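Local coordinates for putative acyl-[acyl-carrier-protein] desaturase DesA2 (Mycobacterium tuberculosis, PDB 1ZA0) that may act as a diiron desaturase in mycobacterial fatty acid biosynthesis, introducing double bonds into acyl chains carried by acyl carrier protein, at residues Leu72-Asp77 and His110-Arg115. Numbering follows the deposited sequence.
Sequences LLILKD and HAIALR
K76 and H110 meet at the inner side of two neighbouring helices, 63-77 and 95-121, and illustrate how a four-helix bundle can bring a charged side chain to its metal site. The segments run roughly antiparallel (146°), their axes approaching to 9.0 Å, and K76 lies level with A111.

Polar contacts occupy both flanks of the interface. On the metal side K76 bends at chi2 (-86°), passes its CD and CE beside H110 CB, and donates from NZ to H110 ND1 over 2.9 Å, somewhat out of the imidazole plane. The same ammonium forms salt bridges with E107 and E189, both manganese ligands here, while H110 NE2 is hydrogen-bonded to D188. On the outer flank R115 NH2 and D77 OD2 form a salt bridge at 2.7 Å (N-H...O 152°), OD2 lying in the guanidinium plane and met almost along its C-O bond. A water accepts from R115 NE and donates to D77 OD1, and R115 NH1 reaches the carbonyl of N129.

Between these flanks the contact is largely apolar. The small A111 lets K76 CB approach its CB to 3.8 Å. L73 sets CD1 against A111 O and CD2 over one face of the R115 guanidinium, displaced toward its rim. Deeper in, L114 CD1 packs on L72 CB at 3.8 Å.

H110 is a probable iron ligand, judging from related desaturases, yet here its ND1 takes a lysine ammonium, and the K76 side chain comes within about 4 Å of the manganese (nearest atoms). The K76 charge probably offsets part of the glutamates' negative charge, consistent with a metal site that departs from the predicted diiron centre.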
loop_
_atom_site.group_PDB
_atom_site.type_symbol
_atom_site.label_atom_id
_atom_site.label_comp_id
_atom_site.label_asym_id
_atom_site.label_seq_id
_atom_site.Cartn_x
_atom_site.Cartn_y
_atom_site.Cartn_z
ATOM N N LEU A 72 -4.641 5.990 -2.934
ATOM C CA LEU A 72 -3.285 5.627 -2.482
ATOM C C LEU A 72 -2.616 6.741 -1.699
ATOM O O LEU A 72 -1.934 6.536 -0.643
ATOM C CB LEU A 72 -2.356 5.255 -3.640
ATOM C CG LEU A 72 -2.400 3.860 -4.191
ATOM C CD1 LEU A 72 -1.460 3.696 -5.418
ATOM C CD2 LEU A 72 -2.113 2.873 -3.099
ATOM N N LEU A 73 -2.802 7.921 -2.244
ATOM C CA LEU A 73 -2.193 9.097 -1.663
ATOM C C LEU A 73 -2.726 9.353 -0.265
ATOM O O LEU A 73 -1.933 9.600 0.709
ATOM C CB LEU A 73 -2.412 10.275 -2.578
ATOM C CG LEU A 73 -1.918 11.600 -1.985
ATOM C CD1 LEU A 73 -0.386 11.541 -1.665
ATOM C CD2 LEU A 73 -2.271 12.754 -2.875
ATOM N N ILE A 74 -4.048 9.229 -0.109
ATOM C CA ILE A 74 -4.672 9.460 1.196
ATOM C C ILE A 74 -4.140 8.443 2.207
ATOM O O ILE A 74 -3.810 8.776 3.343
ATOM C CB ILE A 74 -6.225 9.351 1.100
ATOM C CG1 ILE A 74 -6.838 10.481 0.272
ATOM C CG2 ILE A 74 -6.895 9.291 2.488
ATOM C CD1 ILE A 74 -6.857 11.777 0.964
ATOM N N LEU A 75 -4.080 7.190 1.799
ATOM C CA LEU A 75 -3.599 6.108 2.677
ATOM C C LEU A 75 -2.114 6.292 3.024
ATOM O O LEU A 75 -1.685 6.127 4.178
ATOM C CB LEU A 75 -3.817 4.764 2.007
ATOM C CG LEU A 75 -5.271 4.298 1.832
ATOM C CD1 LEU A 75 -5.329 2.941 1.190
ATOM C CD2 LEU A 75 -6.038 4.328 3.213
ATOM N N LYS A 76 -1.324 6.655 2.022
ATOM C CA LYS A 76 0.114 6.800 2.236
ATOM C C LYS A 76 0.434 8.010 3.148
ATOM O O LYS A 76 1.381 7.953 3.902
ATOM C CB LYS A 76 0.885 6.928 0.921
ATOM C CG LYS A 76 0.839 5.670 0.017
ATOM C CD LYS A 76 1.829 4.676 0.314
ATOM C CE LYS A 76 1.667 3.461 -0.658
ATOM N NZ LYS A 76 2.584 2.499 -0.069
ATOM N N ASP A 77 -0.316 9.094 3.008
ATOM C CA ASP A 77 -0.156 10.274 3.889
ATOM C C ASP A 77 -0.491 9.953 5.383
ATOM O O ASP A 77 0.046 10.579 6.267
ATOM C CB ASP A 77 -1.057 11.389 3.430
ATOM C CG ASP A 77 -0.429 12.244 2.339
ATOM O OD1 ASP A 77 0.809 12.178 2.163
ATOM O OD2 ASP A 77 -1.112 13.056 1.659
ATOM N N HIS A 110 6.603 7.250 -1.478
ATOM C CA HIS A 110 5.479 6.943 -2.312
ATOM C C HIS A 110 4.505 8.111 -2.320
ATOM O O HIS A 110 4.077 8.537 -3.400
ATOM C CB HIS A 110 4.700 5.663 -1.776
ATOM C CG HIS A 110 5.544 4.425 -1.763
ATOM N ND1 HIS A 110 5.198 3.278 -1.054
ATOM C CD2 HIS A 110 6.693 4.133 -2.434
ATOM C CE1 HIS A 110 6.124 2.357 -1.287
ATOM N NE2 HIS A 110 7.037 2.849 -2.121
ATOM N N ALA A 111 4.185 8.631 -1.123
ATOM C CA ALA A 111 3.268 9.770 -0.979
ATOM C C ALA A 111 3.845 11.028 -1.722
ATOM O O ALA A 111 3.118 11.728 -2.428
ATOM C CB ALA A 111 3.013 10.069 0.504
ATOM N N ILE A 112 5.145 11.276 -1.633
ATOM C CA ILE A 112 5.705 12.452 -2.289
ATOM C C ILE A 112 5.585 12.302 -3.797
ATOM O O ILE A 112 5.207 13.258 -4.500
ATOM C CB ILE A 112 7.189 12.640 -1.929
ATOM C CG1 ILE A 112 7.366 12.968 -0.416
ATOM C CG2 ILE A 112 7.784 13.741 -2.756
ATOM C CD1 ILE A 112 8.875 12.615 0.049
ATOM N N ALA A 113 5.978 11.123 -4.306
ATOM C CA ALA A 113 5.962 10.872 -5.752
ATOM C C ALA A 113 4.511 11.069 -6.288
ATOM O O ALA A 113 4.293 11.775 -7.260
ATOM C CB ALA A 113 6.397 9.484 -6.073
ATOM N N LEU A 114 3.531 10.461 -5.623
ATOM C CA LEU A 114 2.157 10.574 -6.079
ATOM C C LEU A 114 1.646 12.009 -6.062
ATOM O O LEU A 114 1.014 12.461 -7.006
ATOM C CB LEU A 114 1.212 9.711 -5.258
ATOM C CG LEU A 114 1.298 8.180 -5.420
ATOM C CD1 LEU A 114 0.696 7.537 -4.167
ATOM C CD2 LEU A 114 0.495 7.697 -6.647
ATOM N N ARG A 115 1.867 12.696 -4.955
ATOM C CA ARG A 115 1.412 14.080 -4.838
ATOM C C ARG A 115 2.028 14.983 -5.890
ATOM O O ARG A 115 1.300 15.720 -6.550
ATOM C CB ARG A 115 1.706 14.640 -3.462
ATOM C CG ARG A 115 1.152 16.022 -3.180
ATOM C CD ARG A 115 1.344 16.481 -1.715
ATOM N NE ARG A 115 0.473 15.758 -0.817
ATOM C CZ ARG A 115 -0.826 15.945 -0.729
ATOM N NH1 ARG A 115 -1.423 16.919 -1.392
ATOM N NH2 ARG A 115 -1.531 15.192 0.092
HETATM O O HOH W 1 1.989 14.047 0.745
#